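Local coordinates for protein xylulose kinase (Escherichia coli, PDB 2ITM) that phosphorylates D-xylulose with ATP to D-xylulose 5-phosphate, and 1-deoxy-D-xylulose less efficiently, as a homodimeric FGGY-family sugar kinase, at residues A312-A317 and S399-Q404; Q404-A407 and Q413-Y416. All blocks are in the same frame, centred on the assembly; numbering follows the deposited sequence.

Interaction 1 of 2, residues A312-A317 and S399-Q404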
loop_
_atom_site.group_PDB
_atom_site.type_symbol
_atom_site.label_atom_id
_atom_site.label_comp_id
_atom_site.label_asym_id
_atom_site.label_seq_id
_atom_site.Cartn_x
_atom_site.Cartn_y
_atom_site.Cartn_z
ATOM N N ALA A 312 -12.357 19.657 6.117
ATOM C CA ALA A 312 -12.379 19.200 4.738
ATOM C C ALA A 312 -12.593 17.706 4.765
ATOM O O ALA A 312 -13.541 17.181 4.207
ATOM C CB ALA A 312 -11.108 19.545 4.048
ATOM N N LEU A 313 -11.692 17.024 5.437
ATOM C CA LEU A 313 -11.724 15.584 5.467
ATOM C C LEU A 313 -13.094 15.103 5.908
ATOM O O LEU A 313 -13.797 14.455 5.159
ATOM C CB LEU A 313 -10.651 15.066 6.407
ATOM C CG LEU A 313 -10.845 13.629 6.830
ATOM C CD1 LEU A 313 -10.364 12.726 5.743
ATOM C CD2 LEU A 313 -10.102 13.370 8.096
ATOM N N ILE A 314 -13.469 15.435 7.129
ATOM C CA ILE A 314 -14.656 14.838 7.743
ATOM C C ILE A 314 -15.825 15.063 6.818
ATOM O O ILE A 314 -16.827 14.366 6.883
ATOM C CB ILE A 314 -14.879 15.427 9.137
ATOM C CG1 ILE A 314 -14.779 14.364 10.215
ATOM C CG2 ILE A 314 -16.224 16.065 9.220
ATOM C CD1 ILE A 314 -13.374 14.116 10.676
ATOM N N ALA A 315 -15.685 16.057 5.926
ATOM C CA ALA A 315 -16.746 16.355 4.983
ATOM C C ALA A 315 -16.645 15.536 3.714
ATOM O O ALA A 315 -17.653 15.146 3.145
ATOM C CB ALA A 315 -16.771 17.825 4.657
ATOM N N ALA A 316 -15.428 15.283 3.259
ATOM C CA ALA A 316 -15.253 14.447 2.105
ATOM C C ALA A 316 -15.963 13.127 2.340
ATOM O O ALA A 316 -16.611 12.595 1.456
ATOM C CB ALA A 316 -13.786 14.211 1.865
ATOM N N ALA A 317 -15.839 12.608 3.565
ATOM C CA ALA A 317 -16.196 11.247 3.882
ATOM C C ALA A 317 -17.701 11.054 3.843
ATOM O O ALA A 317 -18.190 9.950 3.645
ATOM C CB ALA A 317 -15.654 10.882 5.231
ATOM N N SER A 399 -13.838 16.671 15.975
ATOM C CA SER A 399 -14.958 16.481 15.063
ATOM C C SER A 399 -16.203 15.864 15.692
ATOM O O SER A 399 -16.158 14.788 16.264
ATOM C CB SER A 399 -14.528 15.688 13.838
ATOM O OG SER A 399 -15.586 15.532 12.927
ATOM N N GLU A 400 -17.318 16.576 15.580
ATOM C CA GLU A 400 -18.612 16.081 16.025
ATOM C C GLU A 400 -19.041 14.829 15.278
ATOM O O GLU A 400 -19.510 13.872 15.864
ATOM C CB GLU A 400 -19.660 17.172 15.843
ATOM C CG GLU A 400 -21.078 16.770 16.175
ATOM C CD GLU A 400 -22.077 17.833 15.759
ATOM O OE1 GLU A 400 -21.882 18.439 14.692
ATOM O OE2 GLU A 400 -23.048 18.059 16.499
ATOM N N TYR A 401 -18.867 14.849 13.970
ATOM C CA TYR A 401 -19.174 13.696 13.158
ATOM C C TYR A 401 -18.450 12.456 13.653
ATOM O O TYR A 401 -19.047 11.403 13.789
ATOM C CB TYR A 401 -18.833 13.954 11.700
ATOM C CG TYR A 401 -19.153 12.778 10.822
ATOM C CD1 TYR A 401 -20.396 12.180 10.872
ATOM C CD2 TYR A 401 -18.210 12.253 9.963
ATOM C CE1 TYR A 401 -20.696 11.112 10.089
ATOM C CE2 TYR A 401 -18.498 11.175 9.173
ATOM C CZ TYR A 401 -19.746 10.605 9.243
ATOM O OH TYR A 401 -20.058 9.527 8.460
ATOM N N TRP A 402 -17.159 12.585 13.921
ATOM C CA TRP A 402 -16.366 11.431 14.223
ATOM C C TRP A 402 -16.629 10.903 15.608
ATOM O O TRP A 402 -16.705 9.722 15.827
ATOM C CB TRP A 402 -14.885 11.701 14.031
ATOM C CG TRP A 402 -14.079 10.446 14.070
ATOM C CD1 TRP A 402 -14.277 9.323 13.327
ATOM C CD2 TRP A 402 -12.971 10.170 14.913
ATOM N NE1 TRP A 402 -13.354 8.365 13.648
ATOM C CE2 TRP A 402 -12.538 8.859 14.624
ATOM C CE3 TRP A 402 -12.291 10.893 15.887
ATOM C CZ2 TRP A 402 -11.465 8.275 15.266
ATOM C CZ3 TRP A 402 -11.234 10.309 16.514
ATOM C CH2 TRP A 402 -10.827 9.011 16.206
ATOM N N ARG A 403 -16.807 11.823 16.541
ATOM C CA ARG A 403 -17.169 11.479 17.898
ATOM C C ARG A 403 -18.412 10.608 17.926
ATOM O O ARG A 403 -18.492 9.650 18.685
ATOM C CB ARG A 403 -17.399 12.742 18.726
ATOM C CG ARG A 403 -16.131 13.490 19.144
ATOM C CD ARG A 403 -16.319 14.390 20.338
ATOM N NE ARG A 403 -17.365 15.370 20.091
ATOM C CZ ARG A 403 -17.193 16.512 19.450
ATOM N NH1 ARG A 403 -16.012 16.844 18.976
ATOM N NH2 ARG A 403 -18.214 17.328 19.273
ATOM N N GLN A 404 -19.388 10.955 17.098
ATOM C CA GLN A 404 -20.608 10.183 16.995
ATOM C C GLN A 404 -20.394 8.839 16.337
ATOM O O GLN A 404 -20.937 7.846 16.772
ATOM C CB GLN A 404 -21.655 10.942 16.208
ATOM C CG GLN A 404 -22.976 10.241 16.183
ATOM C CD GLN A 404 -23.598 10.168 17.540
ATOM O OE1 GLN A 404 -24.075 9.122 17.953
ATOM N NE2 GLN A 404 -23.600 11.286 18.242
#

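Interaction 2 of 2, residues Q404-A407 and Q413-Y416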
loop_
_atom_site.group_PDB
_atom_site.type_symbol
_atom_site.label_atom_id
_atom_site.label_comp_id
_atom_site.label_asym_id
_atom_site.label_seq_id
_atom_site.Cartn_x
_atom_site.Cartn_y
_atom_site.Cartn_z
ATOM N N GLN A 404 -19.388 10.955 17.098
ATOM C CA GLN A 404 -20.608 10.183 16.995
ATOM C C GLN A 404 -20.394 8.839 16.337
ATOM O O GLN A 404 -20.937 7.846 16.772
ATOM C CB GLN A 404 -21.655 10.942 16.208
ATOM C CG GLN A 404 -22.976 10.241 16.183
ATOM C CD GLN A 404 -23.598 10.168 17.540
ATOM O OE1 GLN A 404 -24.075 9.122 17.953
ATOM N NE2 GLN A 404 -23.600 11.286 18.242
ATOM N N MET A 405 -19.621 8.836 15.264
ATOM C CA MET A 405 -19.216 7.613 14.627
ATOM C C MET A 405 -18.565 6.707 15.631
ATOM O O MET A 405 -18.828 5.509 15.649
ATOM C CB MET A 405 -18.277 7.874 13.460
ATOM C CG MET A 405 -17.726 6.599 12.847
ATOM S SD MET A 405 -16.550 6.828 11.530
ATOM C CE MET A 405 -17.626 7.417 10.277
ATOM N N LEU A 406 -17.705 7.269 16.474
ATOM C CA LEU A 406 -17.038 6.508 17.522
ATOM C C LEU A 406 -18.015 5.920 18.517
ATOM O O LEU A 406 -17.821 4.827 19.011
ATOM C CB LEU A 406 -16.051 7.384 18.272
ATOM C CG LEU A 406 -14.566 7.199 18.015
ATOM C CD1 LEU A 406 -14.300 7.111 16.552
ATOM C CD2 LEU A 406 -13.777 8.315 18.632
ATOM N N ALA A 407 -19.061 6.669 18.807
ATOM C CA ALA A 407 -20.095 6.197 19.689
ATOM C C ALA A 407 -20.953 5.108 19.054
ATOM O O ALA A 407 -21.320 4.144 19.701
ATOM C CB ALA A 407 -20.939 7.350 20.136
ATOM N N GLN A 413 -21.155 5.540 25.342
ATOM C CA GLN A 413 -21.424 6.960 25.499
ATOM C C GLN A 413 -20.139 7.774 25.631
ATOM O O GLN A 413 -19.354 7.576 26.551
ATOM C CB GLN A 413 -22.328 7.206 26.699
ATOM C CG GLN A 413 -22.529 8.682 27.018
ATOM C CD GLN A 413 -23.401 8.918 28.226
ATOM O OE1 GLN A 413 -22.988 9.566 29.180
ATOM N NE2 GLN A 413 -24.606 8.405 28.184
ATOM N N LEU A 414 -19.924 8.699 24.712
ATOM C CA LEU A 414 -18.702 9.500 24.740
ATOM C C LEU A 414 -18.953 10.952 25.124
ATOM O O LEU A 414 -19.595 11.700 24.393
ATOM C CB LEU A 414 -17.978 9.392 23.387
ATOM C CG LEU A 414 -17.781 7.984 22.839
ATOM C CD1 LEU A 414 -17.157 8.010 21.498
ATOM C CD2 LEU A 414 -17.015 7.168 23.796
ATOM N N ASP A 415 -18.429 11.334 26.280
ATOM C CA ASP A 415 -18.558 12.687 26.818
ATOM C C ASP A 415 -17.418 13.585 26.326
ATOM O O ASP A 415 -16.259 13.462 26.783
ATOM C CB ASP A 415 -18.490 12.675 28.338
ATOM C CG ASP A 415 -19.679 11.995 28.981
ATOM O OD1 ASP A 415 -20.785 12.066 28.425
ATOM O OD2 ASP A 415 -19.512 11.402 30.057
ATOM N N TYR A 416 -17.734 14.492 25.415
ATOM C CA TYR A 416 -16.756 15.446 24.935
ATOM C C TYR A 416 -16.567 16.601 25.903
ATOM O O TYR A 416 -17.517 17.253 26.310
ATOM C CB TYR A 416 -17.140 15.977 23.568
ATOM C CG TYR A 416 -16.097 16.847 22.934
ATOM C CD1 TYR A 416 -14.772 16.472 22.918
ATOM C CD2 TYR A 416 -16.437 18.045 22.352
ATOM C CE1 TYR A 416 -13.824 17.262 22.338
ATOM C CE2 TYR A 416 -15.495 18.835 21.769
ATOM C CZ TYR A 416 -14.190 18.444 21.766
ATOM O OH TYR A 416 -13.251 19.243 21.174
#

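Interaction 1 of 2, residues A312-A317 and S399-Q404
The capped start of helix 400-410 packs against helix 310-316, and Ile314 fills the join by reaching over to Ser399 and Tyr401. Ile314 CG1 comes closest, 3.1 Å from Ser399 OG, a short carbon-oxygen approach. Its CD1 end also lies against Ser399, 3.7 Å from Ser399 CB. Ser399 is the N-cap residue of helix 400-410. OG stands anti to the Ser399 backbone N (chi1 -178°) and points into the first turn, where it accepts a weak bond from Trp402 N at 3.5 Å. The hydroxyl oxygen thus caps the helix while its flank meets the isoleucine. Both helices belong to the C-terminal half of the FGGY kinase, and helix 358-381 touches both segments, through Leu313 of the first and Trp402 of the second. The side chains of Ile314 and Tyr401 cross obliquely, with Ile314 CG1 4.0 Å from Tyr401 CD2. Replacing Ile314 by an alanine removes CG1, CG2 and CD1 and would probably open a gap beside Ser399 and Tyr401. Trp402 adds its CB, 4.4 Å from Ile314 CD1. The indole turns from Ile314 into the interior, where NE1 bonds to Leu366 O.

Interaction 2 of 2, residues Q404-A407 and Q413-Y416
The flat group met here is the peptide between Leu406 and Ala407: one face of it carries the CD1 methyl of Leu414. Leu414 CD1 lies 3.7 Å from Leu406 C, and Leu414 CD1 is 3.6 Å from Ala407 N. The Tyr416 ring turns to a different partner, forming a cation-pi pair with Arg403, one turn earlier on the helix.

The same Leu414 methyl does all of the side-chain touching for its segment. Leu414 CD1 presses on Leu406 CB at 3.5 Å, closer than carbons usually pack. Leu414 CD1 also sits 4.1 Å from Ala407 CB. Leu414 CG is anti to the carbonyl carbon (chi1 -49°), and CD1 then extends anti to CA (chi2 176°). This stretches the branch from the strand to the helix backbone. Leu406 offers the root of its side chain, and Ala407 is small enough to let the methyl come near the main chain. No hydrogen bond crosses this buried contact; Leu414 packs by van der Waals contact on side-chain carbons and on the peptide.

The contact belongs to a beta-alpha-beta crossover made of strand 390-393, helix 400-410 and strand 414-417. The two strands are parallel neighbours, and Asp415 forms backbone hydrogen bonds with Val390 and Leu392. On its other side strand 414-417 pairs with antiparallel strand 451-455. Helix 400-410 lies against this sheet through Leu406 and Ala407, while Met405 points away from strand 414-417 and packs on helices 358-381 and 459-479.

Following the chain from the N terminus, helix 310-316 comes first. Interaction 1 joins it to the start of helix 400-410 and closes a long loop, whose 81 intervening residues include helix 358-381 and strand 390-393. Interaction 2 begins where interaction 1 ends, at the shared Gln404, and closes a short loop over five residues, the last turn of the helix and the link into strand 414-417. The two loops neither nest nor cross; they follow in series. Helix 400-410 is common to both. The contacts also touch directly, with Arg403 O 3.5 Å from Leu414 CD1. Together they tie helix 310-316, through helix 400-410, to the sheet of the C-terminal half.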